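Local coordinates for protein lipocalin AI-4 (Rhodnius prolixus, PDB 5H9N) that binds cysteinyl leukotrienes such as leukotriene C4 inside a lipocalin barrel, as a secreted salivary protein of a blood-feeding insect, at residues Pro42-Lys47 / Asn59-Asp64; Trp31-Ser36 / Leu124-Gln129. The protein carries 1 engineered substitution. All blocks are in the same frame, centred on the assembly; numbering follows the deposited sequence.

Contacts 1 and 2 lie about 13 Å apart, centre to centre, on the same curled antiparallel sheet of this lipocalin. Strand 30-36, half of contact 2, is the sheet neighbour of strand 46-51, half of contact 1, and E46 O and L33 N, 3.0 Å apart, probably hydrogen-bond between them. Along the chain the order is 31-36, 42-47, 59-64, 124-129, so contact 1 falls within the long excursion whose ends contact 2 brings together. Contact 1 is local, at the open end of one hairpin, whereas contact 2 joins strands far apart in sequence. Both touch the bound leukotriene C4: G60 and K61 near its polar part, W31 and F126 at its tail.

Contact 1. Residues Pro42-Lys47 / Asn59-Asp64; sequences PVRCEK and NGKNGD. With LTX ((5~{S},6~{R},7~{E},9~{E},11~{Z},14~{Z})-6-[(2~{R})-2-[[(4~{S})-4-azanyl-5-oxidanyl-5-oxidanylidene-pentanoyl]amino]-3-( 2-hydroxy-2-oxoethylamino)-3-oxidanylidene-propyl]sulfanyl-5-oxidanyl-icosa-7,9,11,14-tetraenoic acid), chain B.
E46 OE2, which lies 3.8 Å from G60 CA across the contact, is gripped by two nitrogens of one guanidinium: R44 NH1 and R44 NH2 both point end-on at it, a salt bridge with R44 NH1 2.8 Å from E46 OE2. The oxygen lies in the guanidinium plane and helps hold it, with K61 CA over one face and N59 O at the edge; E46 OE1 goes to the Y48 hydroxyl. The side-chain amide of N59 bridges two backbone groups of 42-47. N59 OD1 accepts K47 N at 2.9 Å, in the carbonyl plane, and N59 ND2 donates to C45 O at 3.0 Å in a nearly straight bond (170°). CG sits between the backbone N and the carbonyl carbon (chi1 53°), which lets the amide reach over, and the two bonds fix its rotation. K61 turns away from R44 to the leukotriene: K61 NZ bonds the ligand hydroxyl O3 at 2.7 Å, and K61 N bonds carboxylate O32 at 3.1 Å. In the fold, this is the open end of the hairpin of strands 46-51 and 55-60, just before strand 63-71; strand 30-36 runs along the other side of 46-51, and a C45-C155 disulfide ties on the C-terminal tail.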
loop_
_atom_site.group_PDB
_atom_site.type_symbol
_atom_site.label_atom_id
_atom_site.label_comp_id
_atom_site.label_asym_id
_atom_site.label_seq_id
_atom_site.Cartn_x
_atom_site.Cartn_y
_atom_site.Cartn_z
ATOM N N PRO A 42 10.588 -0.209 16.005
ATOM C CA PRO A 42 9.949 -1.505 16.263
ATOM C C PRO A 42 8.847 -1.783 15.251
ATOM O O PRO A 42 8.212 -0.836 14.772
ATOM C CB PRO A 42 9.359 -1.320 17.659
ATOM C CG PRO A 42 9.004 0.141 17.693
ATOM C CD PRO A 42 10.095 0.840 16.918
ATOM N N VAL A 43 8.602 -3.045 14.922
ATOM C CA VAL A 43 7.502 -3.328 14.015
ATOM C C VAL A 43 6.175 -3.110 14.743
ATOM O O VAL A 43 6.079 -3.192 15.974
ATOM C CB VAL A 43 7.581 -4.757 13.412
ATOM C CG1 VAL A 43 8.847 -4.912 12.560
ATOM C CG2 VAL A 43 7.498 -5.829 14.492
ATOM N N ARG A 44 5.164 -2.785 13.945
ATOM C CA ARG A 44 3.840 -2.381 14.406
ATOM C C ARG A 44 2.784 -3.111 13.594
ATOM O O ARG A 44 3.098 -3.739 12.572
ATOM C CB ARG A 44 3.659 -0.869 14.261
ATOM C CG ARG A 44 4.576 -0.023 15.147
ATOM C CD ARG A 44 4.479 1.461 14.790
ATOM N NE ARG A 44 4.937 1.688 13.419
ATOM C CZ ARG A 44 4.147 1.986 12.389
ATOM N NH1 ARG A 44 2.844 2.147 12.568
ATOM N NH2 ARG A 44 4.671 2.147 11.179
ATOM N N CYS A 45 1.535 -3.029 14.045
ATOM C CA CYS A 45 0.412 -3.561 13.288
ATOM C C CYS A 45 -0.523 -2.439 12.878
ATOM O O CYS A 45 -1.360 -1.978 13.670
ATOM C CB CYS A 45 -0.351 -4.612 14.092
ATOM S SG CYS A 45 -1.600 -5.418 13.095
ATOM N N GLU A 46 -0.378 -2.003 11.638
ATOM C CA GLU A 46 -1.247 -0.976 11.081
ATOM C C GLU A 46 -2.490 -1.589 10.466
ATOM O O GLU A 46 -2.395 -2.439 9.579
ATOM C CB GLU A 46 -0.500 -0.157 10.024
ATOM C CG GLU A 46 0.638 0.669 10.581
ATOM C CD GLU A 46 1.268 1.596 9.551
ATOM O OE1 GLU A 46 1.110 1.369 8.333
ATOM O OE2 GLU A 46 1.928 2.556 9.991
ATOM N N LYS A 47 -3.645 -1.156 10.956
ATOM C CA LYS A 47 -4.942 -1.532 10.408
ATOM C C LYS A 47 -5.452 -0.386 9.555
ATOM O O LYS A 47 -5.711 0.704 10.069
ATOM C CB LYS A 47 -5.946 -1.848 11.517
ATOM C CG LYS A 47 -7.312 -2.269 10.979
ATOM C CD LYS A 47 -8.306 -2.564 12.098
ATOM C CE LYS A 47 -8.708 -1.293 12.833
ATOM N NZ LYS A 47 -9.839 -1.528 13.774
ATOM N N ASN A 59 -3.737 3.630 11.885
ATOM C CA ASN A 59 -2.979 3.975 13.084
ATOM C C ASN A 59 -1.497 4.061 12.734
ATOM O O ASN A 59 -0.798 3.043 12.712
ATOM C CB ASN A 59 -3.231 2.957 14.213
ATOM C CG ASN A 59 -2.987 1.520 13.781
ATOM O OD1 ASN A 59 -3.473 1.075 12.747
ATOM N ND2 ASN A 59 -2.224 0.790 14.578
ATOM N N GLY A 60 -1.013 5.258 12.428
ATOM C CA GLY A 60 0.366 5.436 11.983
ATOM C C GLY A 60 1.387 5.521 13.104
ATOM O O GLY A 60 1.024 5.443 14.276
ATOM N N LYS A 61 2.660 5.691 12.743
ATOM C CA LYS A 61 3.759 5.575 13.711
ATOM C C LYS A 61 3.621 6.501 14.917
ATOM O O LYS A 61 3.844 6.084 16.055
ATOM C CB LYS A 61 5.114 5.827 13.039
ATOM C CG LYS A 61 5.065 6.470 11.667
ATOM C CD LYS A 61 6.340 6.162 10.896
ATOM C CE LYS A 61 6.336 6.792 9.514
ATOM N NZ LYS A 61 7.620 6.569 8.794
ATOM N N ASN A 62 3.272 7.759 14.682
ATOM C CA ASN A 62 2.939 8.619 15.809
ATOM C C ASN A 62 1.631 9.348 15.550
ATOM O O ASN A 62 1.599 10.525 15.187
ATOM C CB ASN A 62 4.080 9.597 16.131
ATOM C CG ASN A 62 4.473 10.466 14.956
ATOM O OD1 ASN A 62 4.507 10.012 13.814
ATOM N ND2 ASN A 62 4.777 11.729 15.235
ATOM N N GLY A 63 0.542 8.612 15.730
ATOM C CA GLY A 63 -0.780 9.186 15.638
ATOM C C GLY A 63 -1.601 8.622 14.503
ATOM O O GLY A 63 -1.072 8.081 13.526
ATOM N N ASP A 64 -2.914 8.748 14.635
ATOM C CA ASP A 64 -3.827 8.341 13.582
ATOM C C ASP A 64 -3.651 9.197 12.341
ATOM O O ASP A 64 -3.364 10.391 12.424
ATOM C CB ASP A 64 -5.270 8.406 14.076
ATOM C CG ASP A 64 -5.626 7.234 14.967
ATOM O OD1 ASP A 64 -4.729 6.403 15.225
ATOM O OD2 ASP A 64 -6.792 7.139 15.404
HETATM O O2 LTX B . 6.109 3.128 1.623
HETATM C C1 LTX B . 6.889 2.764 2.535
HETATM O O1 LTX B . 6.597 1.859 3.353
HETATM C C2 LTX B . 8.239 3.435 2.637
HETATM C C3 LTX B . 8.249 4.372 3.840
HETATM C C4 LTX B . 6.972 5.209 3.881
HETATM C C5 LTX B . 7.091 6.327 4.908
HETATM O O3 LTX B . 7.053 5.791 6.239
HETATM C C6 LTX B . 5.985 7.365 4.748
HETATM C C7 LTX B . 4.613 6.759 5.012
HETATM C C8 LTX B . 3.673 6.652 4.057
HETATM C C9 LTX B . 2.356 6.077 4.374
HETATM C C10 LTX B . 1.294 6.139 3.558
HETATM C C11 LTX B . 0.015 5.550 3.969
HETATM C C12 LTX B . -1.119 5.506 3.258
HETATM C C13 LTX B . -1.302 6.073 1.861
HETATM C C14 LTX B . -0.747 5.143 0.801
HETATM C C15 LTX B . -1.355 4.033 0.398
HETATM C C16 LTX B . -2.688 3.593 0.956
HETATM C C17 LTX B . -2.742 2.070 1.030
HETATM C C18 LTX B . -4.153 1.621 1.388
HETATM C C19 LTX B . -4.205 0.150 1.771
HETATM C C20 LTX B . -5.627 -0.275 2.087
HETATM O O32 LTX B . 2.297 7.249 10.080
HETATM C C21 LTX B . 2.944 7.712 9.122
HETATM O O31 LTX B . 3.498 7.001 8.258
HETATM C CA3 LTX B . 3.066 9.209 9.009
HETATM N N3 LTX B . 3.811 9.564 7.811
HETATM C C22 LTX B . 4.319 10.773 7.595
HETATM O O33 LTX B . 4.192 11.670 8.411
HETATM C CA2 LTX B . 5.066 11.044 6.318
HETATM C CB2 LTX B . 5.113 9.830 5.390
HETATM S SG2 LTX B . 6.359 8.684 5.877
HETATM N N2 LTX B . 6.390 11.555 6.604
HETATM C CD1 LTX B . 6.854 12.649 6.017
HETATM O OE1 LTX B . 6.402 13.089 4.969
HETATM C CG1 LTX B . 8.003 13.308 6.744
HETATM C CB1 LTX B . 8.693 14.343 5.869
HETATM C CA1 LTX B . 10.100 14.607 6.400
HETATM N N1 LTX B . 10.794 13.320 6.613
HETATM C C23 LTX B . 10.047 15.357 7.696
HETATM O O11 LTX B . 10.614 14.860 8.695
HETATM O O12 LTX B . 9.446 16.452 7.726
#

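Contact 2. Residues Trp31-Ser36 / Leu124-Gln129; sequences WYLTHS and LLFNRQ. With LTX ((5~{S},6~{R},7~{E},9~{E},11~{Z},14~{Z})-6-[(2~{R})-2-[[(4~{S})-4-azanyl-5-oxidanyl-5-oxidanylidene-pentanoyl]amino]-3-( 2-hydroxy-2-oxoethylamino)-3-oxidanylidene-propyl]sulfanyl-5-oxidanyl-icosa-7,9,11,14-tetraenoic acid), chain B.
With CG beside the backbone N (chi1 -69°), the R128 chain bends at chi2 (-58°), which lays the guanidinium flat on the W31 indole, planes 16° apart. R128 CZ stands 3.7 Å from the centroid of the six-membered ring of W31, a cation-pi contact, and R128 CD adds a CH-pi contact over the same ring. The two groups are held in place from outside, R128 by the carbonyls of T28, D30 and Y102, and W31 NE1 by F26 O. The side chains of F126 and W31 cross at about a right angle, with F126 CB 3.6 Å from W31 CE3. One face of the F126 ring carries L33 CD1; the opposite face meets the end of the ligand chain, with F126 CZ 3.7 Å from LTX C19. W31 CD1 lies 3.8 Å from LTX C20, the terminal methyl.

Behind W31 and F126, the strands pair antiparallel. Y32 and N127 exchange two backbone bonds of 2.8 Å, Y32 N to N127 O and N127 N to Y32 O. The register then slips by one at a classic beta bulge, where T34 and H35 both face L125: T34 N bonds L125 O, H35 N reaches it only weakly, and L125 N returns to H35 O. On the side away from the ligand, N127 ND2 donates to T34 OG1 at 3.0 Å, and that hydroxyl also hydrogen-bonds H35 ND1. Pairing of the first barrel strand with the last, 120-127, closes the barrel as is characteristic of lipocalins, and through W31 and F126 this seam also forms part of the pocket wall at the end of the hydrocarbon tail.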
loop_
_atom_site.group_PDB
_atom_site.type_symbol
_atom_site.label_atom_id
_atom_site.label_comp_id
_atom_site.label_asym_id
_atom_site.label_seq_id
_atom_site.Cartn_x
_atom_site.Cartn_y
_atom_site.Cartn_z
ATOM N N TRP A 31 -7.896 -3.688 6.138
ATOM C CA TRP A 31 -6.713 -4.387 5.652
ATOM C C TRP A 31 -5.588 -4.227 6.686
ATOM O O TRP A 31 -5.266 -3.095 7.048
ATOM C CB TRP A 31 -6.242 -3.809 4.325
ATOM C CG TRP A 31 -7.038 -4.164 3.099
ATOM C CD1 TRP A 31 -7.897 -3.355 2.415
ATOM C CD2 TRP A 31 -7.009 -5.410 2.395
ATOM N NE1 TRP A 31 -8.406 -4.018 1.320
ATOM C CE2 TRP A 31 -7.874 -5.282 1.287
ATOM C CE3 TRP A 31 -6.325 -6.618 2.592
ATOM C CZ2 TRP A 31 -8.083 -6.326 0.385
ATOM C CZ3 TRP A 31 -6.532 -7.644 1.700
ATOM C CH2 TRP A 31 -7.389 -7.492 0.602
ATOM N N TYR A 32 -4.959 -5.323 7.114
ATOM C CA TYR A 32 -3.812 -5.269 8.024
ATOM C C TYR A 32 -2.535 -5.322 7.220
ATOM O O TYR A 32 -2.383 -6.176 6.348
ATOM C CB TYR A 32 -3.853 -6.430 9.026
ATOM C CG TYR A 32 -5.046 -6.383 9.938
ATOM C CD1 TYR A 32 -6.264 -6.916 9.535
ATOM C CD2 TYR A 32 -4.969 -5.782 11.191
ATOM C CE1 TYR A 32 -7.377 -6.859 10.355
ATOM C CE2 TYR A 32 -6.078 -5.727 12.024
ATOM C CZ TYR A 32 -7.271 -6.265 11.592
ATOM O OH TYR A 32 -8.390 -6.220 12.394
ATOM N N LEU A 33 -1.599 -4.426 7.526
ATOM C CA LEU A 33 -0.308 -4.427 6.865
ATOM C C LEU A 33 0.592 -5.437 7.582
ATOM O O LEU A 33 1.152 -5.141 8.643
ATOM C CB LEU A 33 0.287 -3.012 6.879
ATOM C CG LEU A 33 1.686 -2.842 6.281
ATOM C CD1 LEU A 33 1.803 -3.533 4.938
ATOM C CD2 LEU A 33 2.046 -1.356 6.159
ATOM N N THR A 34 0.709 -6.643 7.051
ATOM C CA THR A 34 1.389 -7.702 7.795
ATOM C C THR A 34 2.863 -7.890 7.426
ATOM O O THR A 34 3.625 -8.391 8.232
ATOM C CB THR A 34 0.653 -9.047 7.629
ATOM O OG1 THR A 34 0.584 -9.408 6.243
ATOM C CG2 THR A 34 -0.754 -8.973 8.159
ATOM N N HIS A 35 3.255 -7.535 6.208
ATOM C CA HIS A 35 4.620 -7.735 5.730
ATOM C C HIS A 35 5.010 -6.613 4.793
ATOM O O HIS A 35 4.137 -6.027 4.144
ATOM C CB HIS A 35 4.790 -9.052 4.962
ATOM C CG HIS A 35 4.465 -10.281 5.747
ATOM N ND1 HIS A 35 3.181 -10.605 6.113
ATOM C CD2 HIS A 35 5.255 -11.286 6.193
ATOM C CE1 HIS A 35 3.194 -11.746 6.780
ATOM N NE2 HIS A 35 4.440 -12.174 6.847
ATOM N N SER A 36 6.300 -6.346 4.647
ATOM C CA SER A 36 6.754 -5.373 3.653
ATOM C C SER A 36 8.199 -5.691 3.265
ATOM O O SER A 36 8.926 -6.366 4.015
ATOM C CB SER A 36 6.606 -3.945 4.184
ATOM O OG SER A 36 7.361 -3.756 5.366
ATOM N N LEU A 124 4.251 -3.875 -0.188
ATOM C CA LEU A 124 3.457 -4.078 1.015
ATOM C C LEU A 124 2.534 -5.253 0.830
ATOM O O LEU A 124 1.872 -5.353 -0.199
ATOM C CB LEU A 124 2.623 -2.831 1.304
ATOM C CG LEU A 124 3.337 -1.479 1.324
ATOM C CD1 LEU A 124 2.332 -0.358 1.537
ATOM C CD2 LEU A 124 4.393 -1.433 2.393
ATOM N N LEU A 125 2.455 -6.117 1.827
ATOM C CA LEU A 125 1.477 -7.193 1.831
ATOM C C LEU A 125 0.426 -6.914 2.890
ATOM O O LEU A 125 0.741 -6.832 4.098
ATOM C CB LEU A 125 2.130 -8.544 2.084
ATOM C CG LEU A 125 1.162 -9.740 2.089
ATOM C CD1 LEU A 125 0.531 -9.914 0.705
ATOM C CD2 LEU A 125 1.870 -11.013 2.529
ATOM N N PHE A 126 -0.804 -6.747 2.407
ATOM C CA PHE A 126 -1.973 -6.572 3.246
ATOM C C PHE A 126 -2.760 -7.868 3.337
ATOM O O PHE A 126 -2.834 -8.636 2.369
ATOM C CB PHE A 126 -2.870 -5.454 2.715
ATOM C CG PHE A 126 -2.261 -4.088 2.820
ATOM C CD1 PHE A 126 -1.391 -3.622 1.833
ATOM C CD2 PHE A 126 -2.515 -3.272 3.911
ATOM C CE1 PHE A 126 -0.827 -2.362 1.926
ATOM C CE2 PHE A 126 -1.945 -2.017 4.001
ATOM C CZ PHE A 126 -1.110 -1.567 3.004
ATOM N N ASN A 127 -3.364 -8.088 4.497
ATOM C CA ASN A 127 -4.159 -9.272 4.771
ATOM C C ASN A 127 -5.459 -8.875 5.444
ATOM O O ASN A 127 -5.483 -7.927 6.243
ATOM C CB ASN A 127 -3.375 -10.246 5.667
ATOM C CG ASN A 127 -2.634 -11.300 4.875
ATOM O OD1 ASN A 127 -3.270 -12.146 4.247
ATOM N ND2 ASN A 127 -1.294 -11.292 4.929
ATOM N N ARG A 128 -6.544 -9.576 5.137
ATOM C CA ARG A 128 -7.812 -9.308 5.798
ATOM C C ARG A 128 -7.790 -9.721 7.268
ATOM O O ARG A 128 -8.556 -9.194 8.072
ATOM C CB ARG A 128 -8.959 -10.023 5.067
ATOM C CG ARG A 128 -9.282 -9.450 3.679
ATOM C CD ARG A 128 -9.645 -7.981 3.730
ATOM N NE ARG A 128 -10.243 -7.558 2.466
ATOM C CZ ARG A 128 -10.800 -6.367 2.269
ATOM N NH1 ARG A 128 -10.835 -5.485 3.262
ATOM N NH2 ARG A 128 -11.335 -6.064 1.093
ATOM N N GLN A 129 -6.939 -10.688 7.602
ATOM C CA GLN A 129 -6.759 -11.122 8.987
ATOM C C GLN A 129 -5.402 -10.657 9.514
ATOM O O GLN A 129 -4.414 -10.700 8.790
ATOM C CB GLN A 129 -6.847 -12.642 9.100
ATOM C CG GLN A 129 -8.152 -13.230 8.614
ATOM C CD GLN A 129 -8.167 -14.744 8.696
ATOM O OE1 GLN A 129 -8.170 -15.319 9.786
ATOM N NE2 GLN A 129 -8.177 -15.400 7.540
HETATM O O2 LTX B . 6.109 3.128 1.623
HETATM C C1 LTX B . 6.889 2.764 2.535
HETATM O O1 LTX B . 6.597 1.859 3.353
HETATM C C2 LTX B . 8.239 3.435 2.637
HETATM C C3 LTX B . 8.249 4.372 3.840
HETATM C C4 LTX B . 6.972 5.209 3.881
HETATM C C5 LTX B . 7.091 6.327 4.908
HETATM O O3 LTX B . 7.053 5.791 6.239
HETATM C C6 LTX B . 5.985 7.365 4.748
HETATM C C7 LTX B . 4.613 6.759 5.012
HETATM C C8 LTX B . 3.673 6.652 4.057
HETATM C C9 LTX B . 2.356 6.077 4.374
HETATM C C10 LTX B . 1.294 6.139 3.558
HETATM C C11 LTX B . 0.015 5.550 3.969
HETATM C C12 LTX B . -1.119 5.506 3.258
HETATM C C13 LTX B . -1.302 6.073 1.861
HETATM C C14 LTX B . -0.747 5.143 0.801
HETATM C C15 LTX B . -1.355 4.033 0.398
HETATM C C16 LTX B . -2.688 3.593 0.956
HETATM C C17 LTX B . -2.742 2.070 1.030
HETATM C C18 LTX B . -4.153 1.621 1.388
HETATM C C19 LTX B . -4.205 0.150 1.771
HETATM C C20 LTX B . -5.627 -0.275 2.087
HETATM O O32 LTX B . 2.297 7.249 10.080
HETATM C C21 LTX B . 2.944 7.712 9.122
HETATM O O31 LTX B . 3.498 7.001 8.258
HETATM C CA3 LTX B . 3.066 9.209 9.009
HETATM N N3 LTX B . 3.811 9.564 7.811
HETATM C C22 LTX B . 4.319 10.773 7.595
HETATM O O33 LTX B . 4.192 11.670 8.411
HETATM C CA2 LTX B . 5.066 11.044 6.318
HETATM C CB2 LTX B . 5.113 9.830 5.390
HETATM S SG2 LTX B . 6.359 8.684 5.877
HETATM N N2 LTX B . 6.390 11.555 6.604
HETATM C CD1 LTX B . 6.854 12.649 6.017
HETATM O OE1 LTX B . 6.402 13.089 4.969
HETATM C CG1 LTX B . 8.003 13.308 6.744
HETATM C CB1 LTX B . 8.693 14.343 5.869
HETATM C CA1 LTX B . 10.100 14.607 6.400
HETATM N N1 LTX B . 10.794 13.320 6.613
HETATM C C23 LTX B . 10.047 15.357 7.696
HETATM O O11 LTX B . 10.614 14.860 8.695
HETATM O O12 LTX B . 9.446 16.452 7.726
#